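Long-range contact in secreted protein (Kutzneria albida DSM 43870, PDB 5M6Q), which probably acts as a microbial transglutaminase, transferring the gamma-glutamyl group of protein glutamines to amines and so cross-linking proteins: residues Ser125-Pro137 and Tyr162-Gly176. Numbering follows the deposited sequence.
Sequences SIFSKRFYSWQNP and YRYRARPGYVNFDYG. With MES (2-(N-morpholino)-ethanesulfonic acid), chain D.
Lys129 and Tyr175 face each other as a non-hydrogen-bonded pair between antiparallel strands, flanked by the hydrogen-bonded pairs Ser128-Gly176 and Arg130-Asp174. Lys129 CB lies near Asp174 O; CG, set anti to the backbone N (chi1 176°), packs over one face of the Tyr175 ring in a CH-pi contact; CD runs on beside Tyr175 CZ and OH; CE meets Tyr162 CE2 and CZ. A final bend (chi4 59°) lets Lys129 NZ donate to two phenols, Tyr175 OH at 2.8 Å and Tyr162 OH at 3.1 Å, with Phe173 CB close by. Tyr162, arriving from the opposite direction, also packs obliquely against Phe131. Beyond the strands, the amide of Gln135 takes over from the sheet bonds. Gln135 OE1 accepts from Arg163 N and, on a lone pair, from Arg165 N at 2.8 Å, while Gln135 NE2 gives one hydrogen to Arg165 O at 2.8 Å and the other to Tyr132 O, holding the amide obliquely against Tyr162 CD1 and CE1. A water accepts from Tyr132 N and Tyr162 OH and donates to Arg165 O and Asn172 O, linking the two segments. Arg167 CB sits over the centre of the Tyr132 ring, 3.5 Å from its centroid. The extended Arg165 brings NH1 to Trp134 O at 2.7 Å, in the guanidinium plane; NH1 also grips O2S of a MES, probably from the crystallisation liquor, and NH2 reaches O3S in a nearly straight bond (174°). MES C8 lies over the centre of one face of the Trp134 ring, and Arg163 NH1 holds Gln135 O. Strands 122-131 and 174-179 are inner neighbours in the helix-packed antiparallel sheet of this microbial transglutaminase, continued here by loops joined through the Gln135 amide and two arginines.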
# COMPACT_ATOMS: atom_id res chain seq x y z
N SER A 125 -4.50 -3.60 5.65
CA SER A 125 -3.06 -3.39 5.63
C SER A 125 -2.77 -2.03 5.01
O SER A 125 -3.64 -1.45 4.40
CB SER A 125 -2.36 -4.50 4.85
OG SER A 125 -2.51 -5.73 5.53
N ILE A 126 -1.55 -1.53 5.21
CA ILE A 126 -1.18 -0.20 4.75
C ILE A 126 0.02 -0.29 3.82
O ILE A 126 0.94 -1.09 4.04
CB ILE A 126 -0.87 0.76 5.92
CG1 ILE A 126 -2.14 1.03 6.73
CG2 ILE A 126 -0.24 2.10 5.44
CD1 ILE A 126 -1.90 1.91 7.93
N PHE A 127 -0.00 0.50 2.77
CA PHE A 127 1.20 0.74 2.00
C PHE A 127 1.19 2.20 1.62
O PHE A 127 0.15 2.85 1.67
CB PHE A 127 1.27 -0.18 0.77
CG PHE A 127 0.13 -0.01 -0.18
CD1 PHE A 127 0.19 0.93 -1.19
CD2 PHE A 127 -1.00 -0.81 -0.07
CE1 PHE A 127 -0.87 1.08 -2.09
CE2 PHE A 127 -2.06 -0.66 -0.96
CZ PHE A 127 -1.98 0.29 -1.97
N SER A 128 2.35 2.72 1.24
CA SER A 128 2.48 4.11 0.86
C SER A 128 2.93 4.19 -0.57
O SER A 128 3.89 3.53 -0.98
CB SER A 128 3.48 4.84 1.75
OG SER A 128 3.57 6.18 1.33
N LYS A 129 2.25 5.02 -1.34
CA LYS A 129 2.56 5.18 -2.73
C LYS A 129 3.04 6.59 -3.01
O LYS A 129 2.43 7.57 -2.59
CB LYS A 129 1.34 4.84 -3.59
CG LYS A 129 1.54 5.07 -5.07
CD LYS A 129 0.17 5.03 -5.80
CE LYS A 129 0.30 5.38 -7.26
NZ LYS A 129 1.23 4.46 -8.00
N ARG A 130 4.15 6.68 -3.74
CA ARG A 130 4.67 7.95 -4.19
C ARG A 130 4.51 8.02 -5.70
O ARG A 130 4.73 7.04 -6.42
CB ARG A 130 6.14 8.11 -3.79
CG ARG A 130 6.42 7.90 -2.30
CD ARG A 130 7.85 8.28 -1.92
NE ARG A 130 8.17 9.68 -2.25
CZ ARG A 130 9.36 10.25 -2.06
NH1 ARG A 130 10.36 9.56 -1.52
NH2 ARG A 130 9.56 11.51 -2.41
N PHE A 131 4.11 9.19 -6.18
CA PHE A 131 3.79 9.34 -7.59
C PHE A 131 3.91 10.80 -8.03
O PHE A 131 4.24 11.68 -7.24
CB PHE A 131 2.39 8.78 -7.88
CG PHE A 131 1.27 9.49 -7.14
CD1 PHE A 131 1.01 9.21 -5.80
CD2 PHE A 131 0.46 10.42 -7.79
CE1 PHE A 131 -0.03 9.83 -5.12
CE2 PHE A 131 -0.59 11.06 -7.12
CZ PHE A 131 -0.83 10.77 -5.78
N TYR A 132 3.66 11.03 -9.31
CA TYR A 132 3.76 12.34 -9.92
C TYR A 132 2.36 12.89 -10.16
O TYR A 132 1.47 12.18 -10.62
CB TYR A 132 4.56 12.25 -11.22
CG TYR A 132 4.82 13.55 -11.95
CD1 TYR A 132 5.39 14.64 -11.31
CD2 TYR A 132 4.53 13.66 -13.30
CE1 TYR A 132 5.65 15.82 -12.00
CE2 TYR A 132 4.79 14.82 -14.00
CZ TYR A 132 5.35 15.89 -13.36
OH TYR A 132 5.58 17.04 -14.08
N SER A 133 2.16 14.16 -9.83
CA SER A 133 0.83 14.77 -9.83
C SER A 133 0.31 15.05 -11.22
O SER A 133 -0.89 15.02 -11.45
CB SER A 133 0.84 16.07 -9.03
OG SER A 133 1.73 16.99 -9.61
N TRP A 134 1.22 15.32 -12.15
CA TRP A 134 0.82 15.75 -13.49
C TRP A 134 0.44 14.55 -14.36
O TRP A 134 1.18 14.18 -15.27
CB TRP A 134 1.95 16.56 -14.14
CG TRP A 134 1.48 17.75 -14.91
CD1 TRP A 134 0.48 17.78 -15.84
CD2 TRP A 134 2.00 19.08 -14.84
NE1 TRP A 134 0.33 19.04 -16.34
CE2 TRP A 134 1.25 19.86 -15.75
CE3 TRP A 134 3.01 19.69 -14.11
CZ2 TRP A 134 1.49 21.22 -15.94
CZ3 TRP A 134 3.25 21.04 -14.29
CH2 TRP A 134 2.50 21.79 -15.20
N GLN A 135 -0.72 13.97 -14.10
CA GLN A 135 -1.06 12.67 -14.67
C GLN A 135 -1.57 12.77 -16.10
O GLN A 135 -1.67 11.77 -16.82
CB GLN A 135 -2.10 11.97 -13.78
CG GLN A 135 -1.48 11.30 -12.55
CD GLN A 135 -0.45 10.25 -12.93
OE1 GLN A 135 -0.80 9.22 -13.52
NE2 GLN A 135 0.81 10.50 -12.61
N ASN A 136 -1.91 13.99 -16.50
CA ASN A 136 -2.30 14.29 -17.87
C ASN A 136 -1.52 15.51 -18.29
O ASN A 136 -1.67 16.57 -17.68
CB ASN A 136 -3.80 14.54 -17.98
CG ASN A 136 -4.27 14.71 -19.42
OD1 ASN A 136 -3.56 15.25 -20.27
ND2 ASN A 136 -5.49 14.24 -19.69
N PRO A 137 -0.68 15.37 -19.32
CA PRO A 137 0.18 16.49 -19.72
C PRO A 137 -0.64 17.71 -20.17
O PRO A 137 -0.12 18.81 -20.21
CB PRO A 137 1.02 15.91 -20.86
CG PRO A 137 0.26 14.71 -21.34
CD PRO A 137 -0.51 14.19 -20.18
N TYR A 162 -5.91 9.01 -11.47
CA TYR A 162 -4.54 8.55 -11.56
C TYR A 162 -4.33 7.55 -12.71
O TYR A 162 -5.09 6.60 -12.86
CB TYR A 162 -4.09 7.94 -10.23
CG TYR A 162 -2.66 7.51 -10.27
CD1 TYR A 162 -1.64 8.45 -10.30
CD2 TYR A 162 -2.33 6.16 -10.32
CE1 TYR A 162 -0.32 8.06 -10.37
CE2 TYR A 162 -1.03 5.77 -10.37
CZ TYR A 162 -0.02 6.72 -10.39
OH TYR A 162 1.29 6.32 -10.44
N ARG A 163 -3.30 7.78 -13.53
CA ARG A 163 -3.07 6.97 -14.74
C ARG A 163 -1.69 6.31 -14.80
O ARG A 163 -1.27 5.87 -15.87
CB ARG A 163 -3.22 7.85 -15.99
CG ARG A 163 -4.42 8.75 -16.02
CD ARG A 163 -4.40 9.65 -17.26
NE ARG A 163 -4.03 8.91 -18.47
CZ ARG A 163 -2.99 9.20 -19.26
NH1 ARG A 163 -2.21 10.25 -18.98
NH2 ARG A 163 -2.74 8.46 -20.33
N TYR A 164 -0.98 6.26 -13.68
CA TYR A 164 0.37 5.69 -13.63
C TYR A 164 1.37 6.37 -14.56
O TYR A 164 2.34 5.74 -15.00
CB TYR A 164 0.33 4.19 -13.94
CG TYR A 164 -0.50 3.40 -12.96
CD1 TYR A 164 0.07 2.88 -11.80
CD2 TYR A 164 -1.84 3.17 -13.19
CE1 TYR A 164 -0.69 2.17 -10.90
CE2 TYR A 164 -2.61 2.45 -12.31
CZ TYR A 164 -2.03 1.95 -11.16
OH TYR A 164 -2.82 1.24 -10.28
N ARG A 165 1.15 7.65 -14.85
CA ARG A 165 2.08 8.40 -15.68
C ARG A 165 3.29 8.88 -14.90
O ARG A 165 3.14 9.48 -13.84
CB ARG A 165 1.38 9.62 -16.30
CG ARG A 165 2.31 10.39 -17.25
CD ARG A 165 1.69 11.66 -17.84
NE ARG A 165 2.65 12.32 -18.73
CZ ARG A 165 3.13 13.54 -18.54
NH1 ARG A 165 2.71 14.27 -17.52
NH2 ARG A 165 4.02 14.05 -19.39
N ALA A 166 4.49 8.66 -15.44
CA ALA A 166 5.73 9.14 -14.84
C ALA A 166 6.00 10.60 -15.19
O ALA A 166 5.64 11.06 -16.27
CB ALA A 166 6.91 8.30 -15.27
N ARG A 167 6.66 11.31 -14.29
CA ARG A 167 7.36 12.51 -14.69
C ARG A 167 8.37 12.13 -15.79
O ARG A 167 9.17 11.22 -15.60
CB ARG A 167 8.06 13.16 -13.51
CG ARG A 167 8.77 14.45 -13.90
CD ARG A 167 9.41 15.14 -12.75
NE ARG A 167 9.99 16.39 -13.22
CZ ARG A 167 10.99 17.04 -12.63
NH1 ARG A 167 11.54 16.56 -11.52
NH2 ARG A 167 11.42 18.18 -13.15
N PRO A 168 8.30 12.80 -16.96
CA PRO A 168 9.17 12.43 -18.09
C PRO A 168 10.64 12.36 -17.67
O PRO A 168 11.15 13.32 -17.09
CB PRO A 168 8.94 13.56 -19.10
CG PRO A 168 7.63 14.18 -18.71
CD PRO A 168 7.49 14.00 -17.23
N GLY A 169 11.28 11.22 -17.91
CA GLY A 169 12.66 11.01 -17.49
C GLY A 169 12.85 10.41 -16.10
O GLY A 169 13.99 10.24 -15.65
N TYR A 170 11.76 10.08 -15.42
CA TYR A 170 11.82 9.52 -14.07
C TYR A 170 11.00 8.23 -13.94
O TYR A 170 10.33 7.81 -14.89
CB TYR A 170 11.37 10.57 -13.05
CG TYR A 170 12.36 11.72 -12.99
CD1 TYR A 170 13.53 11.61 -12.25
CD2 TYR A 170 12.15 12.88 -13.71
CE1 TYR A 170 14.45 12.62 -12.22
CE2 TYR A 170 13.08 13.92 -13.68
CZ TYR A 170 14.23 13.77 -12.93
OH TYR A 170 15.16 14.78 -12.88
N VAL A 171 11.07 7.59 -12.78
CA VAL A 171 10.30 6.37 -12.53
C VAL A 171 8.85 6.75 -12.21
O VAL A 171 8.60 7.78 -11.59
CB VAL A 171 10.94 5.55 -11.38
CG1 VAL A 171 10.18 4.26 -11.14
CG2 VAL A 171 12.40 5.26 -11.69
N ASN A 172 7.89 5.92 -12.63
CA ASN A 172 6.47 6.26 -12.44
C ASN A 172 6.06 6.35 -10.97
O ASN A 172 5.37 7.28 -10.56
CB ASN A 172 5.57 5.25 -13.17
CG ASN A 172 6.02 3.80 -12.99
OD1 ASN A 172 6.79 3.47 -12.08
ND2 ASN A 172 5.55 2.93 -13.87
N PHE A 173 6.50 5.39 -10.15
CA PHE A 173 6.02 5.35 -8.79
C PHE A 173 7.00 4.67 -7.83
O PHE A 173 7.97 4.07 -8.26
CB PHE A 173 4.66 4.63 -8.73
CG PHE A 173 4.63 3.33 -9.48
CD1 PHE A 173 5.45 2.27 -9.10
CD2 PHE A 173 3.79 3.16 -10.57
CE1 PHE A 173 5.42 1.06 -9.78
CE2 PHE A 173 3.77 1.95 -11.27
CZ PHE A 173 4.58 0.90 -10.86
N ASP A 174 6.71 4.79 -6.54
CA ASP A 174 7.27 3.86 -5.57
C ASP A 174 6.10 3.36 -4.73
O ASP A 174 5.11 4.09 -4.52
CB ASP A 174 8.36 4.51 -4.71
CG ASP A 174 9.36 3.49 -4.14
OD1 ASP A 174 9.16 2.26 -4.30
OD2 ASP A 174 10.36 3.90 -3.52
N TYR A 175 6.20 2.11 -4.29
CA TYR A 175 5.28 1.52 -3.33
C TYR A 175 6.07 1.04 -2.15
O TYR A 175 7.09 0.38 -2.32
CB TYR A 175 4.55 0.31 -3.93
CG TYR A 175 3.47 0.70 -4.90
CD1 TYR A 175 3.78 1.01 -6.21
CD2 TYR A 175 2.15 0.76 -4.49
CE1 TYR A 175 2.77 1.38 -7.12
CE2 TYR A 175 1.14 1.12 -5.38
CZ TYR A 175 1.46 1.42 -6.69
OH TYR A 175 0.46 1.78 -7.56
N GLY A 176 5.58 1.34 -0.95
CA GLY A 176 6.22 0.87 0.26
C GLY A 176 5.24 0.14 1.16
O GLY A 176 4.25 0.71 1.61
O1 MES D . 5.56 22.15 -20.21
C2 MES D . 5.55 20.88 -20.87
C3 MES D . 4.26 20.11 -20.59
N4 MES D . 4.03 20.15 -19.15
C5 MES D . 4.07 21.42 -18.43
C6 MES D . 5.40 22.06 -18.79
C7 MES D . 3.36 19.03 -18.52
C8 MES D . 4.34 18.69 -17.40
S MES D . 5.13 17.26 -17.73
O1S MES D . 6.56 17.41 -17.36
O2S MES D . 4.53 16.18 -16.91
O3S MES D . 5.01 16.89 -19.16
O HOH W 1 3.18 8.64 -11.08